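Local atomic coordinates of chitin oligosaccahride binding protein NagB1 (Paenibacillus sp. FPU-7, PDB entry 7EHP), a protein that binds short chitin oligosaccharides such as N,N'-diacetylchitobiose as an extracellular solute-binding protein, probably delivering them to a membrane transporter. Residues A231-G243 / K255-F267. Residues are numbered along the deposited sequence; the frame is centred on the assembly and turned at random.
Sequences AFREGRAAMMFDG and KTKIAEDIGFFSF
Arg233 and Lys255 meet at the polar end of this contact, the extended arginine laying one guanidinium face against the aliphatic lysine chain, with Arg233 NH2 4.0 Å from Lys255 CD. Their like charges are both answered by Asp13, which forms a salt bridge with each; Arg233 NH1 also bonds to Ala249 O. A water accepts from Arg233 NE in the guanidinium plane (3.1 Å) and donates weakly to Lys255 O, a tenuous bridge between the segments. Replacing Arg233 by an alanine would probably leave this water without its NE donor and Asp13 with one cationic partner fewer.

The helix ends in a Schellman motif, with Gly235 at positive phi as its C' residue, and Ile258 packs against the terminal carbonyls: its CD1 lies 3.2 Å from Phe232 O. Ile258 CG1, between its own backbone N and carbonyl carbon (chi1 60°), comes to 3.5 Å from Arg233 O. Lys257 passes its CD 3.1 Å from Glu234 O.

Among apolar contacts, Phe232 CE2 touches Ile262 CG1 at 4.0 Å, while Met239 SD approaches the Phe265 ring edge, a Met-aromatic contact. Phe267 CD1 reaches the edge of the Phe241 ring.

Within this periplasmic-binding-protein-like fold, Asp242's side chain lies about 7 Å from a bound NAG. Strands 237-243 and 262-265 both pair antiparallel with strand 109-125, whose Val122 touches Met239 and Phe265; helix 165-180 packs on Phe241 and Phe267.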
loop_
_atom_site.group_PDB
_atom_site.type_symbol
_atom_site.label_atom_id
_atom_site.label_comp_id
_atom_site.label_asym_id
_atom_site.label_seq_id
_atom_site.Cartn_x
_atom_site.Cartn_y
_atom_site.Cartn_z
ATOM N N ALA A 231 -16.491 -2.513 -8.332
ATOM C CA ALA A 231 -17.015 -3.835 -8.671
ATOM C C ALA A 231 -17.252 -4.659 -7.422
ATOM O O ALA A 231 -18.308 -5.282 -7.267
ATOM C CB ALA A 231 -16.065 -4.572 -9.620
ATOM N N PHE A 232 -16.281 -4.652 -6.500
ATOM C CA PHE A 232 -16.441 -5.413 -5.269
ATOM C C PHE A 232 -17.570 -4.855 -4.405
ATOM O O PHE A 232 -18.424 -5.605 -3.915
ATOM C CB PHE A 232 -15.130 -5.430 -4.490
ATOM C CG PHE A 232 -15.207 -6.220 -3.227
ATOM C CD1 PHE A 232 -15.392 -7.605 -3.274
ATOM C CD2 PHE A 232 -15.126 -5.588 -1.991
ATOM C CE1 PHE A 232 -15.479 -8.350 -2.113
ATOM C CE2 PHE A 232 -15.220 -6.314 -0.820
ATOM C CZ PHE A 232 -15.389 -7.712 -0.879
ATOM N N ARG A 233 -17.582 -3.541 -4.168
ATOM C CA ARG A 233 -18.573 -3.025 -3.231
ATOM C C ARG A 233 -19.983 -3.050 -3.817
ATOM O O ARG A 233 -20.962 -3.073 -3.060
ATOM C CB ARG A 233 -18.189 -1.612 -2.770
ATOM C CG ARG A 233 -18.748 -0.472 -3.593
ATOM C CD ARG A 233 -18.176 0.871 -3.106
ATOM N NE ARG A 233 -18.538 1.961 -4.008
ATOM C CZ ARG A 233 -17.840 3.081 -4.153
ATOM N NH1 ARG A 233 -16.719 3.274 -3.461
ATOM N NH2 ARG A 233 -18.258 4.001 -5.005
ATOM N N GLU A 234 -20.113 -3.072 -5.136
ATOM C CA GLU A 234 -21.415 -3.194 -5.769
ATOM C C GLU A 234 -21.836 -4.653 -5.970
ATOM O O GLU A 234 -22.836 -4.909 -6.643
ATOM C CB GLU A 234 -21.422 -2.428 -7.101
ATOM C CG GLU A 234 -21.414 -0.897 -6.922
ATOM C CD GLU A 234 -20.978 -0.098 -8.171
ATOM O OE1 GLU A 234 -20.889 -0.661 -9.294
ATOM O OE2 GLU A 234 -20.722 1.120 -8.023
ATOM N N GLY A 235 -21.109 -5.603 -5.395
ATOM C CA GLY A 235 -21.541 -6.990 -5.387
ATOM C C GLY A 235 -21.346 -7.759 -6.672
ATOM O O GLY A 235 -21.948 -8.828 -6.837
ATOM N N ARG A 236 -20.523 -7.265 -7.590
ATOM C CA ARG A 236 -20.294 -7.968 -8.849
ATOM C C ARG A 236 -19.121 -8.931 -8.789
ATOM O O ARG A 236 -18.974 -9.767 -9.688
ATOM C CB ARG A 236 -20.077 -6.969 -9.987
ATOM C CG ARG A 236 -21.265 -6.060 -10.188
ATOM C CD ARG A 236 -21.128 -5.226 -11.424
ATOM N NE ARG A 236 -20.614 -3.897 -11.112
ATOM C CZ ARG A 236 -19.402 -3.496 -11.466
ATOM N NH1 ARG A 236 -18.615 -4.339 -12.130
ATOM N NH2 ARG A 236 -18.982 -2.275 -11.160
ATOM N N ALA A 237 -18.288 -8.843 -7.764
ATOM C CA ALA A 237 -17.126 -9.706 -7.641
ATOM C C ALA A 237 -17.144 -10.377 -6.283
ATOM O O ALA A 237 -17.509 -9.750 -5.283
ATOM C CB ALA A 237 -15.826 -8.921 -7.817
ATOM N N ALA A 238 -16.730 -11.648 -6.252
ATOM C CA ALA A 238 -16.697 -12.387 -4.992
ATOM C C ALA A 238 -15.540 -11.947 -4.104
ATOM O O ALA A 238 -15.633 -12.026 -2.872
ATOM C CB ALA A 238 -16.609 -13.892 -5.279
ATOM N N MET A 239 -14.437 -11.513 -4.704
ATOM C CA MET A 239 -13.216 -11.209 -3.974
ATOM C C MET A 239 -12.549 -10.012 -4.631
ATOM O O MET A 239 -12.867 -9.631 -5.767
ATOM C CB MET A 239 -12.243 -12.405 -3.959
ATOM C CG MET A 239 -12.820 -13.705 -3.406
ATOM S SD MET A 239 -11.625 -15.063 -3.533
ATOM C CE MET A 239 -11.930 -15.501 -5.250
ATOM N N MET A 240 -11.597 -9.435 -3.903
ATOM C CA MET A 240 -10.762 -8.340 -4.389
ATOM C C MET A 240 -9.491 -8.339 -3.565
ATOM O O MET A 240 -9.566 -8.159 -2.345
ATOM C CB MET A 240 -11.470 -6.997 -4.230
ATOM C CG MET A 240 -10.590 -5.806 -4.570
ATOM S SD MET A 240 -11.528 -4.278 -4.480
ATOM C CE MET A 240 -11.506 -3.978 -2.702
ATOM N N PHE A 241 -8.335 -8.499 -4.211
ATOM C CA PHE A 241 -7.067 -8.340 -3.507
ATOM C C PHE A 241 -6.739 -6.851 -3.427
ATOM O O PHE A 241 -6.690 -6.164 -4.452
ATOM C CB PHE A 241 -5.944 -9.110 -4.219
ATOM C CG PHE A 241 -4.669 -9.213 -3.428
ATOM C CD1 PHE A 241 -3.811 -8.136 -3.325
ATOM C CD2 PHE A 241 -4.318 -10.402 -2.790
ATOM C CE1 PHE A 241 -2.632 -8.227 -2.582
ATOM C CE2 PHE A 241 -3.123 -10.500 -2.042
ATOM C CZ PHE A 241 -2.290 -9.406 -1.940
ATOM N N ASP A 242 -6.495 -6.355 -2.218
ATOM C CA ASP A 242 -6.299 -4.920 -2.018
ATOM C C ASP A 242 -5.644 -4.686 -0.662
ATOM O O ASP A 242 -5.478 -5.605 0.147
ATOM C CB ASP A 242 -7.637 -4.165 -2.121
ATOM C CG ASP A 242 -7.478 -2.763 -2.675
ATOM O OD1 ASP A 242 -6.350 -2.226 -2.605
ATOM O OD2 ASP A 242 -8.480 -2.203 -3.190
ATOM N N GLY A 243 -5.274 -3.441 -0.424
ATOM C CA GLY A 243 -4.738 -3.051 0.858
ATOM C C GLY A 243 -5.817 -2.655 1.837
ATOM O O GLY A 243 -6.930 -2.304 1.448
ATOM N N LYS A 255 -23.682 3.759 -0.956
ATOM C CA LYS A 255 -22.817 3.278 -2.020
ATOM C C LYS A 255 -22.703 1.770 -2.045
ATOM O O LYS A 255 -22.571 1.174 -3.119
ATOM C CB LYS A 255 -21.406 3.829 -1.848
ATOM C CG LYS A 255 -21.241 5.275 -2.135
ATOM C CD LYS A 255 -19.847 5.641 -1.728
ATOM C CE LYS A 255 -19.612 7.112 -1.881
ATOM N NZ LYS A 255 -18.503 7.584 -1.023
ATOM N N THR A 256 -22.755 1.160 -0.870
ATOM C CA THR A 256 -22.322 -0.207 -0.643
ATOM C C THR A 256 -23.545 -1.078 -0.390
ATOM O O THR A 256 -24.219 -0.937 0.639
ATOM C CB THR A 256 -21.356 -0.251 0.537
ATOM O OG1 THR A 256 -20.247 0.625 0.272
ATOM C CG2 THR A 256 -20.867 -1.692 0.781
ATOM N N LYS A 257 -23.832 -1.969 -1.340
ATOM C CA LYS A 257 -24.869 -2.974 -1.140
ATOM C C LYS A 257 -24.564 -3.840 0.072
ATOM O O LYS A 257 -25.446 -4.123 0.892
ATOM C CB LYS A 257 -24.968 -3.858 -2.381
ATOM C CG LYS A 257 -25.284 -3.105 -3.654
ATOM C CD LYS A 257 -25.223 -4.023 -4.859
ATOM C CE LYS A 257 -25.619 -3.277 -6.131
ATOM N NZ LYS A 257 -24.685 -2.157 -6.431
ATOM N N ILE A 258 -23.299 -4.230 0.215
ATOM C CA ILE A 258 -22.893 -5.444 0.908
ATOM C C ILE A 258 -22.021 -5.123 2.120
ATOM O O ILE A 258 -21.057 -5.842 2.407
ATOM C CB ILE A 258 -22.154 -6.355 -0.089
ATOM C CG1 ILE A 258 -20.922 -5.618 -0.632
ATOM C CG2 ILE A 258 -23.078 -6.764 -1.244
ATOM C CD1 ILE A 258 -19.848 -6.515 -1.187
ATOM N N ALA A 259 -22.374 -4.073 2.866
ATOM C CA ALA A 259 -21.458 -3.521 3.867
ATOM C C ALA A 259 -21.128 -4.523 4.979
ATOM O O ALA A 259 -19.954 -4.752 5.293
ATOM C CB ALA A 259 -22.051 -2.238 4.448
ATOM N N GLU A 260 -22.144 -5.120 5.605
ATOM C CA GLU A 260 -21.858 -5.979 6.752
ATOM C C GLU A 260 -21.335 -7.352 6.349
ATOM O O GLU A 260 -20.619 -7.995 7.127
ATOM C CB GLU A 260 -23.103 -6.140 7.630
ATOM C CG GLU A 260 -22.832 -6.619 9.065
ATOM C CD GLU A 260 -21.860 -5.739 9.866
ATOM O OE1 GLU A 260 -21.431 -6.192 10.955
ATOM O OE2 GLU A 260 -21.547 -4.597 9.440
ATOM N N ASP A 261 -21.674 -7.840 5.164
ATOM C CA ASP A 261 -21.149 -9.134 4.760
ATOM C C ASP A 261 -19.840 -9.016 3.976
ATOM O O ASP A 261 -19.515 -9.906 3.172
ATOM C CB ASP A 261 -22.229 -9.922 4.007
ATOM C CG ASP A 261 -22.941 -9.096 2.960
ATOM O OD1 ASP A 261 -22.260 -8.345 2.244
ATOM O OD2 ASP A 261 -24.190 -9.166 2.885
ATOM N N ILE A 262 -19.055 -7.948 4.219
ATOM C CA ILE A 262 -17.706 -7.824 3.666
ATOM C C ILE A 262 -16.712 -8.389 4.670
ATOM O O ILE A 262 -16.723 -8.007 5.848
ATOM C CB ILE A 262 -17.365 -6.362 3.330
ATOM C CG1 ILE A 262 -18.009 -5.943 2.016
ATOM C CG2 ILE A 262 -15.847 -6.206 3.186
ATOM C CD1 ILE A 262 -17.896 -4.459 1.714
ATOM N N GLY A 263 -15.843 -9.289 4.208
ATOM C CA GLY A 263 -14.800 -9.851 5.048
ATOM C C GLY A 263 -13.412 -9.767 4.438
ATOM O O GLY A 263 -13.211 -9.132 3.401
ATOM N N PHE A 264 -12.445 -10.431 5.054
ATOM C CA PHE A 264 -11.053 -10.312 4.635
ATOM C C PHE A 264 -10.328 -11.565 5.090
ATOM O O PHE A 264 -10.515 -11.997 6.231
ATOM C CB PHE A 264 -10.410 -9.056 5.245
ATOM C CG PHE A 264 -8.948 -8.872 4.912
ATOM C CD1 PHE A 264 -7.962 -9.525 5.636
ATOM C CD2 PHE A 264 -8.561 -8.008 3.899
ATOM C CE1 PHE A 264 -6.622 -9.349 5.326
ATOM C CE2 PHE A 264 -7.231 -7.834 3.575
ATOM C CZ PHE A 264 -6.252 -8.493 4.297
ATOM N N PHE A 265 -9.504 -12.149 4.217
ATOM C CA PHE A 265 -8.635 -13.240 4.640
ATOM C C PHE A 265 -7.272 -13.122 3.970
ATOM O O PHE A 265 -7.134 -12.549 2.887
ATOM C CB PHE A 265 -9.263 -14.625 4.367
ATOM C CG PHE A 265 -9.667 -14.859 2.934
ATOM C CD1 PHE A 265 -8.753 -15.322 2.005
ATOM C CD2 PHE A 265 -10.970 -14.642 2.527
ATOM C CE1 PHE A 265 -9.127 -15.542 0.681
ATOM C CE2 PHE A 265 -11.351 -14.858 1.210
ATOM C CZ PHE A 265 -10.428 -15.311 0.288
ATOM N N SER A 266 -6.259 -13.673 4.634
ATOM C CA SER A 266 -4.935 -13.759 4.035
ATOM C C SER A 266 -4.975 -14.666 2.807
ATOM O O SER A 266 -5.774 -15.605 2.726
ATOM C CB SER A 266 -3.930 -14.280 5.059
ATOM O OG SER A 266 -2.652 -14.455 4.476
ATOM N N PHE A 267 -4.120 -14.361 1.834
ATOM C CA PHE A 267 -4.128 -15.088 0.570
ATOM C C PHE A 267 -3.847 -16.567 0.813
ATOM O O PHE A 267 -2.975 -16.902 1.617
ATOM C CB PHE A 267 -3.077 -14.514 -0.384
ATOM C CG PHE A 267 -3.214 -15.004 -1.775
ATOM C CD1 PHE A 267 -4.118 -14.414 -2.646
ATOM C CD2 PHE A 267 -2.472 -16.102 -2.208
ATOM C CE1 PHE A 267 -4.259 -14.891 -3.952
ATOM C CE2 PHE A 267 -2.603 -16.592 -3.494
ATOM C CZ PHE A 267 -3.503 -15.997 -4.370
HETATM O O HOH W 1 -20.983 2.250 -5.865
#